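Local coordinates for protein 2-methyl-3-hydroxypyridine-5-carboxylic acid oxygenase (Mesorhizobium loti, PDB 3ALJ) that catalyses the FAD-dependent, ring-opening oxygenation of 2-methyl-3-hydroxypyridine-5-carboxylic acid, probably as a step in vitamin B6 degradation, at residues 51-56 and 107-112; 58-63 and 71-76; 101-106 and 221-226. All blocks are in the same frame, centred on the assembly; numbering follows the deposited sequence. Where two conformers were deposited one is given.

How the interactions relate
The three contacts illustrate how a cofactor site is built outward in layers. Interactions 1 and 3 have centres about 8 Å apart and share the two-stranded antiparallel sheet of 52-56 and 101-105, joined where I53 N donates to M104 O at 2.8 Å. Both touch the FAD, I53 and R106 approaching the same face of its isoalloxazine. Interaction 2 is the outer layer: its centre lies about 9 Å from that of interaction 1 and about 14 Å from that of interaction 3. H108 NE2 probably donates to V72 O at 2.8 Å, linking interactions 1 and 2, while V72 CG1 packs on M104 SD at 3.6 Å.

Interaction 1: 51-56 and 107-112; sequences AGIYLW and SHLHDA. With FAD (flavin-adenine dinucleotide), chain B.
I53 carries its CG1 opposite the backbone N (chi1 -168°), which turns CG2 outward to L109 while CG1 stays with the flavin. L109 also holds CG opposite its own N (chi1 173°), and from helix 106-119 its CD2 is presented to two strand residues at once. The I53 and L109 side chains run nearly perpendicular to each other, with I53 CG2 4.0 Å from L109 CD2. L55 approaches differently: it and L109 meet tip to tip, L55 CD1 standing 4.0 Å from L109 CD2. One leucine thus covers the flank of two residues spaced two apart on strand 52-56, and F21 of helix 21-32 also packs against both I53 and L109.

The strand belongs to the FAD-binding domain and pairs antiparallel with strand 101-105; here it gives the flavin a backbone edge to read. Y54 N donates to FAD O4 at 2.9 Å in a nearly straight bond (168°), and FAD N3 returns a hydrogen bond to Y54 O, so the pyrimidine end of the ring system is gripped by both the backbone N-H and the backbone C=O of a single residue. Immediately before it, I53 CG1 lies over the pyrimidine face, 3.3 Å from FAD N3. Cut back to an alanine, I53 would probably no longer cover that part of the flavin face, and L109 CD2 would lose one of its two strand partners. At the far end of the contact the link is polar: one water donates to A51 O at 2.9 Å and accepts from S107 N, an amide in the first turn of the helix. The Y54 hydroxyl, pointing to the other side of the strand, is hydrogen-bonded to S215 and T199.

Interaction 2: 58-63 and 71-76; sequences NGLRVL and DVLQGS. With BME (beta-mercaptoethanol), chain D.
No ring or other flat side chain stands between L63 and V72, where methyl groups meet methyl groups; the planar groups here work at the margins. N58 ND2 donates to O1 of a beta-mercaptoethanol molecule, probably from the crystallisation liquor, at 2.9 Å in a bent bond (138°), and the same nitrogen is also bonded to Q299. The carbonyl of V72 is approached by S76 OG, which donates at 2.7 Å from a position tilted 33° out of the carbonyl plane. Two guanidinium nitrogens of R102 serve the same end of the helix, NE bonding S76 OG and NH2 bonding L73 O.

The apolar core is small. L63 CG is placed opposite the carbonyl carbon (chi1 -70°), which lets CD1 push into the fork of V72, 3.7 Å from V72 CG2 and 3.8 Å from V72 CG1; the two side chains cross at about a right angle. L60, one turn back, extends the seam more loosely, its CD2 lying 4.3 Å from L73 CD2. Just beyond, the short helix 69-73 ends in a type II beta turn from L73 to S76, closed by S76 N donating to L73 O at 3.2 Å, with G75 at backbone angles that favour glycine.

The contact therefore joins two consecutive helices, 57-65 and 69-73. Helix 106-119 packs against both, L109 touching L63 as well as V72, while helix 300-314 meets L63 through M305, and strand 101-105 lies alongside through R102 and M104.

Interaction 3: 101-106 and 221-226; sequences WRIMTR and ELYLGL. With FAD (flavin-adenine dinucleotide), chain B.
T105, Y223 and E221 bury the most surface where the two-stranded antiparallel sheet of this FAD-binding fold meets strand 221-228 of the large mixed sheet. No hydrogen bond passes directly between the segments; instead, side chains touch and two waters mediate. T105 crosses E221 at about a right angle, its CG2 methyl lying 3.6 Å from E221 OE1 and almost as near OE2. The hydroxyl is put between the backbone N and the carbonyl carbon (chi1 70°), where OG1 caps the following helix at H108 N. It also meets a water at 2.7 Å from T105 OG1, and that water donates to E221 OE2. The carboxylate and the helix cap are thus tied together by one solvent molecule.

I103 CG2 meets the Y223 ring at the edge, 4.3 Å from Y223 CD2, while I183 and R181 of strand 170-185 are further neighbours of the ring. The tyrosine hydroxyl reaches a second water, 3.0 Å from Y223 OH, which accepts from R106 NH2 at 2.7 Å. The guanidinium edge of R106 is turned to the cofactor, and two of its nitrogens converge on a single ribityl oxygen: NH1 (2.9 Å) and NH2 (2.8 Å) both donate hydrogen bonds to FAD O2'.

Interaction 1: 51-56 and 107-112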
loop_
_atom_site.group_PDB
_atom_site.type_symbol
_atom_site.label_atom_id
_atom_site.label_comp_id
_atom_site.label_asym_id
_atom_site.label_seq_id
_atom_site.Cartn_x
_atom_site.Cartn_y
_atom_site.Cartn_z
ATOM N N ALA A 51 4.326 -5.809 -7.563
ATOM C CA ALA A 51 4.637 -7.233 -7.157
ATOM C C ALA A 51 3.957 -7.756 -5.882
ATOM O O ALA A 51 3.019 -8.511 -5.947
ATOM C CB ALA A 51 6.144 -7.474 -7.101
ATOM N N GLY A 52 4.467 -7.325 -4.738
ATOM C CA GLY A 52 3.990 -7.847 -3.416
ATOM C C GLY A 52 3.580 -6.763 -2.469
ATOM O O GLY A 52 3.940 -5.567 -2.717
ATOM N N ILE A 53 2.896 -7.152 -1.341
ATOM C CA ILE A 53 2.508 -6.147 -0.401
ATOM C C ILE A 53 2.295 -6.822 0.930
ATOM O O ILE A 53 1.863 -7.955 0.998
ATOM C CB ILE A 53 1.238 -5.376 -0.882
ATOM C CG1 ILE A 53 1.001 -4.102 -0.012
ATOM C CG2 ILE A 53 -0.040 -6.255 -0.936
ATOM C CD1 ILE A 53 -0.126 -3.257 -0.676
ATOM N N TYR A 54 2.677 -6.096 1.985
ATOM C CA TYR A 54 2.319 -6.473 3.375
ATOM C C TYR A 54 1.071 -5.761 3.867
ATOM O O TYR A 54 0.951 -4.511 3.667
ATOM C CB TYR A 54 3.442 -6.079 4.345
ATOM C CG TYR A 54 4.697 -6.918 4.281
ATOM C CD1 TYR A 54 5.418 -7.166 3.100
ATOM C CD2 TYR A 54 5.210 -7.437 5.459
ATOM C CE1 TYR A 54 6.539 -7.942 3.091
ATOM C CE2 TYR A 54 6.404 -8.167 5.508
ATOM C CZ TYR A 54 7.054 -8.449 4.299
ATOM O OH TYR A 54 8.190 -9.201 4.285
ATOM N N LEU A 55 0.153 -6.438 4.548
ATOM C CA LEU A 55 -0.916 -5.810 5.304
ATOM C C LEU A 55 -0.773 -6.223 6.738
ATOM O O LEU A 55 -0.151 -7.246 7.025
ATOM C CB LEU A 55 -2.333 -6.199 4.801
ATOM C CG LEU A 55 -2.656 -5.722 3.324
ATOM C CD1 LEU A 55 -4.105 -6.104 3.114
ATOM C CD2 LEU A 55 -2.441 -4.178 3.228
ATOM N N TRP A 56 -1.346 -5.424 7.612
ATOM C CA TRP A 56 -1.331 -5.703 9.056
ATOM C C TRP A 56 -2.752 -5.717 9.549
ATOM O O TRP A 56 -3.706 -5.465 8.813
ATOM C CB TRP A 56 -0.545 -4.644 9.798
ATOM C CG TRP A 56 0.865 -4.421 9.232
ATOM C CD1 TRP A 56 1.179 -3.760 8.056
ATOM C CD2 TRP A 56 2.117 -4.869 9.770
ATOM N NE1 TRP A 56 2.553 -3.784 7.819
ATOM C CE2 TRP A 56 3.147 -4.464 8.872
ATOM C CE3 TRP A 56 2.462 -5.534 10.967
ATOM C CZ2 TRP A 56 4.501 -4.716 9.130
ATOM C CZ3 TRP A 56 3.798 -5.805 11.211
ATOM C CH2 TRP A 56 4.810 -5.393 10.350
ATOM N N SER A 107 -1.535 -8.350 -7.017
ATOM C CA SER A 107 -2.670 -8.821 -7.789
ATOM C C SER A 107 -3.674 -9.556 -6.936
ATOM O O SER A 107 -4.889 -9.387 -7.096
ATOM C CB SER A 107 -2.132 -9.698 -8.888
ATOM O OG SER A 107 -1.523 -8.850 -9.851
ATOM N N HIS A 108 -3.171 -10.308 -5.933
ATOM C CA HIS A 108 -4.131 -11.024 -5.073
ATOM C C HIS A 108 -5.011 -10.092 -4.303
ATOM O O HIS A 108 -6.222 -10.284 -4.243
ATOM C CB HIS A 108 -3.289 -11.951 -4.143
ATOM C CG HIS A 108 -4.135 -12.810 -3.262
ATOM N ND1 HIS A 108 -4.736 -13.955 -3.748
ATOM C CD2 HIS A 108 -4.421 -12.722 -1.960
ATOM C CE1 HIS A 108 -5.367 -14.542 -2.732
ATOM N NE2 HIS A 108 -5.160 -13.834 -1.631
ATOM N N LEU A 109 -4.416 -9.036 -3.745
ATOM C CA LEU A 109 -5.203 -8.108 -2.982
ATOM C C LEU A 109 -6.183 -7.325 -3.894
ATOM O O LEU A 109 -7.353 -7.168 -3.613
ATOM C CB LEU A 109 -4.285 -7.156 -2.211
ATOM C CG LEU A 109 -4.942 -5.997 -1.474
ATOM C CD1 LEU A 109 -5.994 -6.556 -0.497
ATOM C CD2 LEU A 109 -3.910 -5.179 -0.816
ATOM N N HIS A 110 -5.582 -6.836 -5.009
ATOM C CA HIS A 110 -6.356 -5.985 -5.890
ATOM C C HIS A 110 -7.516 -6.825 -6.517
ATOM O O HIS A 110 -8.657 -6.306 -6.526
ATOM C CB HIS A 110 -5.376 -5.371 -6.925
ATOM C CG HIS A 110 -5.965 -4.228 -7.634
ATOM N ND1 HIS A 110 -6.563 -4.354 -8.854
ATOM C CD2 HIS A 110 -6.062 -2.919 -7.280
ATOM C CE1 HIS A 110 -6.975 -3.165 -9.245
ATOM N NE2 HIS A 110 -6.721 -2.286 -8.283
ATOM N N ASP A 111 -7.298 -8.095 -6.866
ATOM C CA ASP A 111 -8.359 -8.878 -7.482
ATOM C C ASP A 111 -9.439 -9.182 -6.455
ATOM O O ASP A 111 -10.649 -9.043 -6.763
ATOM C CB ASP A 111 -7.784 -10.179 -8.106
ATOM C CG ASP A 111 -6.977 -9.923 -9.383
ATOM O OD1 ASP A 111 -6.748 -8.759 -9.863
ATOM O OD2 ASP A 111 -6.421 -11.038 -9.713
ATOM N N ALA A 112 -9.090 -9.368 -5.149
ATOM C CA ALA A 112 -10.121 -9.562 -4.165
ATOM C C ALA A 112 -10.999 -8.357 -3.989
ATOM O O ALA A 112 -12.231 -8.517 -3.894
ATOM C CB ALA A 112 -9.451 -9.943 -2.807
HETATM P PA FAD B . -2.611 3.734 -6.257
HETATM O O1A FAD B . -2.412 2.337 -5.758
HETATM O O2A FAD B . -1.542 4.413 -6.893
HETATM O O5B FAD B . -3.866 3.669 -7.228
HETATM C C5B FAD B . -4.335 4.864 -7.936
HETATM C C4B FAD B . -5.113 4.260 -9.087
HETATM O O4B FAD B . -5.653 5.464 -9.733
HETATM C C3B FAD B . -4.297 3.593 -10.132
HETATM O O3B FAD B . -4.906 2.357 -10.559
HETATM C C2B FAD B . -4.173 4.682 -11.259
HETATM O O2B FAD B . -4.028 4.126 -12.577
HETATM C C1B FAD B . -5.496 5.372 -11.208
HETATM N N9A FAD B . -5.458 6.753 -11.569
HETATM C C8A FAD B . -4.430 7.664 -11.466
HETATM N N7A FAD B . -4.822 8.891 -11.842
HETATM C C5A FAD B . -6.152 8.766 -12.214
HETATM C C6A FAD B . -7.109 9.701 -12.600
HETATM N N6A FAD B . -6.772 11.025 -12.758
HETATM N N1A FAD B . -8.335 9.234 -12.847
HETATM C C2A FAD B . -8.663 7.941 -12.743
HETATM N N3A FAD B . -7.788 6.978 -12.331
HETATM C C4A FAD B . -6.539 7.439 -12.045
HETATM N N1 FAD B . 1.797 -0.223 1.396
HETATM C C2 FAD B . 1.435 -1.162 2.251
HETATM O O2 FAD B . 0.388 -1.109 2.916
HETATM N N3 FAD B . 2.256 -2.272 2.451
HETATM C C4 FAD B . 3.443 -2.444 1.736
HETATM O O4 FAD B . 4.079 -3.558 1.845
HETATM C C4X FAD B . 3.802 -1.432 0.864
HETATM N N5 FAD B . 5.070 -1.500 0.189
HETATM C C5X FAD B . 5.451 -0.451 -0.628
HETATM C C6 FAD B . 6.727 -0.434 -1.220
HETATM C C7 FAD B . 7.083 0.571 -2.082
HETATM C C7M FAD B . 8.496 0.548 -2.732
HETATM C C8 FAD B . 6.224 1.622 -2.327
HETATM C C8M FAD B . 6.603 2.793 -3.261
HETATM C C9 FAD B . 4.951 1.622 -1.739
HETATM C C9A FAD B . 4.566 0.598 -0.839
HETATM N N10 FAD B . 3.260 0.596 -0.176
HETATM C C10 FAD B . 2.936 -0.383 0.685
HETATM C "C1'" FAD B . 2.313 1.787 -0.412
HETATM C "C2'" FAD B . 1.253 1.384 -1.429
HETATM O "O2'" FAD B . 1.902 0.947 -2.642
HETATM C "C3'" FAD B . 0.420 2.622 -1.810
HETATM O "O3'" FAD B . 0.306 3.457 -0.597
HETATM C "C4'" FAD B . -0.961 2.323 -2.225
HETATM O "O4'" FAD B . -0.872 1.535 -3.446
HETATM C "C5'" FAD B . -1.724 3.560 -2.567
HETATM O "O5'" FAD B . -3.034 3.187 -2.984
HETATM P P FAD B . -3.897 4.298 -3.704
HETATM O O1P FAD B . -5.150 3.627 -4.074
HETATM O O2P FAD B . -3.952 5.570 -2.916
HETATM O O3P FAD B . -3.046 4.681 -5.024
HETATM O O HOH W 1 1.155 -8.814 -8.104
#

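Interaction 2: 58-63 and 71-76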
loop_
_atom_site.group_PDB
_atom_site.type_symbol
_atom_site.label_atom_id
_atom_site.label_comp_id
_atom_site.label_asym_id
_atom_site.label_seq_id
_atom_site.Cartn_x
_atom_site.Cartn_y
_atom_site.Cartn_z
ATOM N N ASN A 58 -4.617 -3.585 10.979
ATOM C CA ASN A 58 -5.521 -2.484 10.583
ATOM C C ASN A 58 -6.114 -2.683 9.131
ATOM O O ASN A 58 -7.319 -2.522 8.944
ATOM C CB ASN A 58 -4.765 -1.136 10.658
ATOM C CG ASN A 58 -3.531 -1.026 9.712
ATOM O OD1 ASN A 58 -2.752 -1.994 9.530
ATOM N ND2 ASN A 58 -3.315 0.194 9.194
ATOM N N GLY A 59 -5.247 -3.088 8.189
ATOM C CA GLY A 59 -5.721 -3.357 6.797
ATOM C C GLY A 59 -6.590 -4.552 6.760
ATOM O O GLY A 59 -7.557 -4.591 5.977
ATOM N N LEU A 60 -6.244 -5.611 7.517
ATOM C CA LEU A 60 -7.037 -6.814 7.521
ATOM C C LEU A 60 -8.451 -6.526 8.090
ATOM O O LEU A 60 -9.415 -7.118 7.584
ATOM C CB LEU A 60 -6.287 -7.931 8.295
ATOM C CG LEU A 60 -5.012 -8.392 7.628
ATOM C CD1 LEU A 60 -4.245 -9.279 8.623
ATOM C CD2 LEU A 60 -5.263 -9.142 6.303
ATOM N N ARG A 61 -8.560 -5.643 9.104
ATOM C CA ARG A 61 -9.867 -5.284 9.679
ATOM C C ARG A 61 -10.628 -4.457 8.640
ATOM O O ARG A 61 -11.859 -4.636 8.557
ATOM C CB ARG A 61 -9.596 -4.453 10.947
ATOM C CG ARG A 61 -9.141 -5.307 12.176
ATOM C CD ARG A 61 -10.225 -6.351 12.602
ATOM N NE ARG A 61 -11.242 -5.641 13.380
ATOM C CZ ARG A 61 -12.115 -6.268 14.138
ATOM N NH1 ARG A 61 -12.287 -7.566 13.967
ATOM N NH2 ARG A 61 -12.893 -5.527 14.962
ATOM N N VAL A 62 -9.956 -3.603 7.841
ATOM C CA VAL A 62 -10.699 -2.990 6.752
ATOM C C VAL A 62 -11.262 -4.063 5.848
ATOM O O VAL A 62 -12.453 -4.006 5.467
ATOM C CB VAL A 62 -9.806 -2.035 5.940
ATOM C CG1 VAL A 62 -10.576 -1.517 4.687
ATOM C CG2 VAL A 62 -9.373 -0.824 6.775
ATOM N N LEU A 63 -10.437 -5.052 5.445
ATOM C CA LEU A 63 -10.958 -6.084 4.550
ATOM C C LEU A 63 -12.151 -6.817 5.132
ATOM O O LEU A 63 -13.122 -7.159 4.442
ATOM C CB LEU A 63 -9.846 -7.136 4.181
ATOM C CG LEU A 63 -8.776 -6.528 3.255
ATOM C CD1 LEU A 63 -7.592 -7.454 3.254
ATOM C CD2 LEU A 63 -9.334 -6.426 1.820
ATOM N N ASP A 71 -11.346 -13.914 0.974
ATOM C CA ASP A 71 -10.755 -14.114 -0.287
ATOM C C ASP A 71 -9.258 -13.670 -0.205
ATOM O O ASP A 71 -8.452 -14.176 -1.004
ATOM C CB ASP A 71 -11.462 -13.239 -1.388
ATOM C CG ASP A 71 -12.628 -13.929 -2.065
ATOM O OD1 ASP A 71 -12.974 -15.063 -1.713
ATOM O OD2 ASP A 71 -13.232 -13.206 -2.960
ATOM N N VAL A 72 -8.927 -12.664 0.643
ATOM C CA VAL A 72 -7.505 -12.296 0.761
ATOM C C VAL A 72 -6.695 -13.382 1.523
ATOM O O VAL A 72 -5.619 -13.715 1.158
ATOM C CB VAL A 72 -7.456 -10.927 1.443
ATOM C CG1 VAL A 72 -6.030 -10.593 1.860
ATOM C CG2 VAL A 72 -7.945 -9.835 0.437
ATOM N N LEU A 73 -7.307 -13.836 2.654
ATOM C CA LEU A 73 -6.524 -14.829 3.478
ATOM C C LEU A 73 -6.263 -16.147 2.755
ATOM O O LEU A 73 -5.192 -16.725 2.860
ATOM C CB LEU A 73 -7.287 -15.185 4.783
ATOM C CG LEU A 73 -7.423 -13.997 5.748
ATOM C CD1 LEU A 73 -8.097 -14.501 7.085
ATOM C CD2 LEU A 73 -5.999 -13.425 6.139
ATOM N N GLN A 74 -7.233 -16.586 1.898
ATOM C CA GLN A 74 -6.978 -17.738 1.031
ATOM C C GLN A 74 -5.891 -17.418 -0.002
ATOM O O GLN A 74 -6.075 -16.346 -0.661
ATOM C CB GLN A 74 -8.283 -18.044 0.336
ATOM C CG GLN A 74 -8.162 -19.206 -0.626
ATOM C CD GLN A 74 -7.910 -20.554 0.115
ATOM O OE1 GLN A 74 -8.478 -20.856 1.189
ATOM N NE2 GLN A 74 -7.048 -21.347 -0.469
ATOM N N GLY A 75 -4.806 -18.137 -0.093
ATOM C CA GLY A 75 -3.769 -17.749 -1.050
ATOM C C GLY A 75 -2.758 -16.677 -0.581
ATOM O O GLY A 75 -1.991 -16.185 -1.418
ATOM N N SER A 76 -2.790 -16.350 0.734
ATOM C CA SER A 76 -1.749 -15.438 1.239
ATOM C C SER A 76 -1.155 -16.070 2.542
ATOM O O SER A 76 -1.588 -17.136 2.940
ATOM C CB SER A 76 -2.310 -14.053 1.472
ATOM O OG SER A 76 -3.336 -14.080 2.485
HETATM C C1 BME D . -3.847 3.493 10.697
HETATM C C2 BME D . -3.143 3.414 9.293
HETATM O O1 BME D . -4.463 2.222 10.946
HETATM S S2 BME D . -2.620 5.180 8.944
#

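Interaction 3: 101-106 and 221-226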
loop_
_atom_site.group_PDB
_atom_site.type_symbol
_atom_site.label_atom_id
_atom_site.label_comp_id
_atom_site.label_asym_id
_atom_site.label_seq_id
_atom_site.Cartn_x
_atom_site.Cartn_y
_atom_site.Cartn_z
ATOM N N TRP A 101 -0.855 -10.094 10.664
ATOM C CA TRP A 101 -0.192 -9.502 9.480
ATOM C C TRP A 101 -0.209 -10.533 8.425
ATOM O O TRP A 101 -0.507 -11.709 8.651
ATOM C CB TRP A 101 1.226 -8.974 9.840
ATOM C CG TRP A 101 2.199 -9.998 10.347
ATOM C CD1 TRP A 101 2.138 -10.727 11.546
ATOM C CD2 TRP A 101 3.440 -10.380 9.718
ATOM N NE1 TRP A 101 3.244 -11.580 11.644
ATOM C CE2 TRP A 101 4.059 -11.367 10.536
ATOM C CE3 TRP A 101 4.098 -10.022 8.478
ATOM C CZ2 TRP A 101 5.288 -11.949 10.230
ATOM C CZ3 TRP A 101 5.294 -10.550 8.213
ATOM C CH2 TRP A 101 5.910 -11.504 9.027
ATOM N N ARG A 102 0.107 -10.102 7.196
ATOM C CA ARG A 102 -0.098 -10.979 6.042
ATOM C C ARG A 102 0.700 -10.468 4.900
ATOM O O ARG A 102 0.811 -9.219 4.683
ATOM C CB ARG A 102 -1.602 -10.937 5.609
ATOM C CG ARG A 102 -2.053 -12.225 4.868
ATOM C CD ARG A 102 -2.100 -13.456 5.881
ATOM N NE ARG A 102 -2.741 -14.571 5.212
ATOM C CZ ARG A 102 -3.028 -15.678 5.896
ATOM N NH1 ARG A 102 -2.590 -15.853 7.142
ATOM N NH2 ARG A 102 -3.722 -16.636 5.359
ATOM N N ILE A 103 1.276 -11.350 4.094
ATOM C CA ILE A 103 2.019 -11.010 2.858
ATOM C C ILE A 103 1.235 -11.642 1.717
ATOM O O ILE A 103 0.693 -12.755 1.814
ATOM C CB ILE A 103 3.415 -11.569 2.857
ATOM C CG1 ILE A 103 4.162 -11.047 4.116
ATOM C CG2 ILE A 103 4.165 -11.155 1.625
ATOM C CD1 ILE A 103 5.550 -11.661 4.254
ATOM N N MET A 104 1.172 -10.886 0.603
ATOM C CA MET A 104 0.400 -11.376 -0.591
ATOM C C MET A 104 0.953 -10.670 -1.801
ATOM O O MET A 104 1.589 -9.633 -1.721
ATOM C CB MET A 104 -1.105 -11.102 -0.472
ATOM C CG MET A 104 -1.354 -9.564 -0.330
ATOM S SD MET A 104 -2.932 -9.240 0.536
ATOM C CE MET A 104 -2.347 -9.567 2.266
ATOM N N THR A 105 0.569 -11.208 -2.945
ATOM C CA THR A 105 0.875 -10.395 -4.176
ATOM C C THR A 105 -0.137 -9.223 -4.248
ATOM O O THR A 105 -1.251 -9.316 -3.782
ATOM C CB THR A 105 0.855 -11.287 -5.465
ATOM O OG1 THR A 105 -0.499 -11.683 -5.753
ATOM C CG2 THR A 105 1.753 -12.526 -5.352
ATOM N N ARG A 106 0.355 -8.195 -4.944
ATOM C CA ARG A 106 -0.505 -7.079 -5.228
ATOM C C ARG A 106 -1.734 -7.486 -6.022
ATOM O O ARG A 106 -2.841 -7.007 -5.747
ATOM C CB ARG A 106 0.301 -6.016 -6.033
ATOM C CG ARG A 106 1.189 -5.373 -4.993
ATOM C CD ARG A 106 1.417 -4.025 -5.117
ATOM N NE ARG A 106 2.248 -3.414 -4.055
ATOM C CZ ARG A 106 2.079 -2.166 -3.625
ATOM N NH1 ARG A 106 1.102 -1.448 -4.059
ATOM N NH2 ARG A 106 2.930 -1.709 -2.743
ATOM N N GLU A 221 4.522 -18.583 -4.450
ATOM C CA GLU A 221 4.997 -17.264 -4.882
ATOM C C GLU A 221 5.811 -16.582 -3.792
ATOM O O GLU A 221 5.351 -16.529 -2.626
ATOM C CB GLU A 221 3.866 -16.310 -5.211
ATOM C CG GLU A 221 3.093 -16.801 -6.503
ATOM C CD GLU A 221 1.864 -15.939 -6.691
ATOM O OE1 GLU A 221 1.001 -15.990 -5.818
ATOM O OE2 GLU A 221 1.747 -15.278 -7.754
ATOM N N LEU A 222 6.974 -16.106 -4.190
ATOM C CA LEU A 222 7.905 -15.365 -3.288
ATOM C C LEU A 222 8.034 -13.901 -3.782
ATOM O O LEU A 222 8.291 -13.649 -4.937
ATOM C CB LEU A 222 9.301 -15.968 -3.358
ATOM C CG LEU A 222 10.414 -15.246 -2.573
ATOM C CD1 LEU A 222 10.151 -15.303 -1.081
ATOM C CD2 LEU A 222 11.730 -16.014 -2.857
ATOM N N TYR A 223 7.835 -12.933 -2.905
ATOM C CA TYR A 223 8.012 -11.487 -3.173
ATOM C C TYR A 223 9.415 -11.159 -2.712
ATOM O O TYR A 223 9.766 -11.374 -1.504
ATOM C CB TYR A 223 6.893 -10.785 -2.414
ATOM C CG TYR A 223 7.055 -9.266 -2.213
ATOM C CD1 TYR A 223 7.665 -8.452 -3.171
ATOM C CD2 TYR A 223 6.521 -8.708 -1.051
ATOM C CE1 TYR A 223 7.784 -7.025 -2.899
ATOM C CE2 TYR A 223 6.620 -7.338 -0.790
ATOM C CZ TYR A 223 7.232 -6.544 -1.729
ATOM O OH TYR A 223 7.358 -5.163 -1.486
ATOM N N LEU A 224 10.194 -10.646 -3.645
ATOM C CA LEU A 224 11.521 -10.114 -3.313
ATOM C C LEU A 224 11.593 -8.651 -3.561
ATOM O O LEU A 224 11.058 -8.169 -4.571
ATOM C CB LEU A 224 12.618 -10.714 -4.206
ATOM C CG LEU A 224 12.805 -12.228 -4.032
ATOM C CD1 LEU A 224 13.883 -12.732 -5.009
ATOM C CD2 LEU A 224 13.201 -12.541 -2.517
ATOM N N GLY A 225 12.256 -7.919 -2.671
ATOM C CA GLY A 225 12.547 -6.459 -2.877
ATOM C C GLY A 225 14.035 -6.357 -2.891
ATOM O O GLY A 225 14.676 -6.664 -1.883
ATOM N N LEU A 226 14.612 -5.947 -4.004
ATOM C CA LEU A 226 16.090 -5.870 -4.177
ATOM C C LEU A 226 16.454 -4.406 -4.091
ATOM O O LEU A 226 16.048 -3.633 -5.013
ATOM C CB LEU A 226 16.559 -6.527 -5.504
ATOM C CG LEU A 226 16.838 -8.016 -5.493
ATOM C CD1 LEU A 226 15.725 -8.857 -5.004
ATOM C CD2 LEU A 226 17.177 -8.443 -7.005
HETATM P PA FAD B . -2.611 3.734 -6.257
HETATM O O1A FAD B . -2.412 2.337 -5.758
HETATM O O2A FAD B . -1.542 4.413 -6.893
HETATM O O5B FAD B . -3.866 3.669 -7.228
HETATM C C5B FAD B . -4.335 4.864 -7.936
HETATM C C4B FAD B . -5.113 4.260 -9.087
HETATM O O4B FAD B . -5.653 5.464 -9.733
HETATM C C3B FAD B . -4.297 3.593 -10.132
HETATM O O3B FAD B . -4.906 2.357 -10.559
HETATM C C2B FAD B . -4.173 4.682 -11.259
HETATM O O2B FAD B . -4.028 4.126 -12.577
HETATM C C1B FAD B . -5.496 5.372 -11.208
HETATM N N9A FAD B . -5.458 6.753 -11.569
HETATM C C8A FAD B . -4.430 7.664 -11.466
HETATM N N7A FAD B . -4.822 8.891 -11.842
HETATM C C5A FAD B . -6.152 8.766 -12.214
HETATM C C6A FAD B . -7.109 9.701 -12.600
HETATM N N6A FAD B . -6.772 11.025 -12.758
HETATM N N1A FAD B . -8.335 9.234 -12.847
HETATM C C2A FAD B . -8.663 7.941 -12.743
HETATM N N3A FAD B . -7.788 6.978 -12.331
HETATM C C4A FAD B . -6.539 7.439 -12.045
HETATM N N1 FAD B . 1.797 -0.223 1.396
HETATM C C2 FAD B . 1.435 -1.162 2.251
HETATM O O2 FAD B . 0.388 -1.109 2.916
HETATM N N3 FAD B . 2.256 -2.272 2.451
HETATM C C4 FAD B . 3.443 -2.444 1.736
HETATM O O4 FAD B . 4.079 -3.558 1.845
HETATM C C4X FAD B . 3.802 -1.432 0.864
HETATM N N5 FAD B . 5.070 -1.500 0.189
HETATM C C5X FAD B . 5.451 -0.451 -0.628
HETATM C C6 FAD B . 6.727 -0.434 -1.220
HETATM C C7 FAD B . 7.083 0.571 -2.082
HETATM C C7M FAD B . 8.496 0.548 -2.732
HETATM C C8 FAD B . 6.224 1.622 -2.327
HETATM C C8M FAD B . 6.603 2.793 -3.261
HETATM C C9 FAD B . 4.951 1.622 -1.739
HETATM C C9A FAD B . 4.566 0.598 -0.839
HETATM N N10 FAD B . 3.260 0.596 -0.176
HETATM C C10 FAD B . 2.936 -0.383 0.685
HETATM C "C1'" FAD B . 2.313 1.787 -0.412
HETATM C "C2'" FAD B . 1.253 1.384 -1.429
HETATM O "O2'" FAD B . 1.902 0.947 -2.642
HETATM C "C3'" FAD B . 0.420 2.622 -1.810
HETATM O "O3'" FAD B . 0.306 3.457 -0.597
HETATM C "C4'" FAD B . -0.961 2.323 -2.225
HETATM O "O4'" FAD B . -0.872 1.535 -3.446
HETATM C "C5'" FAD B . -1.724 3.560 -2.567
HETATM O "O5'" FAD B . -3.034 3.187 -2.984
HETATM P P FAD B . -3.897 4.298 -3.704
HETATM O O1P FAD B . -5.150 3.627 -4.074
HETATM O O2P FAD B . -3.952 5.570 -2.916
HETATM O O3P FAD B . -3.046 4.681 -5.024
HETATM O O HOH W 2 -0.322 -13.307 -7.928
HETATM O O HOH W 3 5.166 -3.203 -2.233
#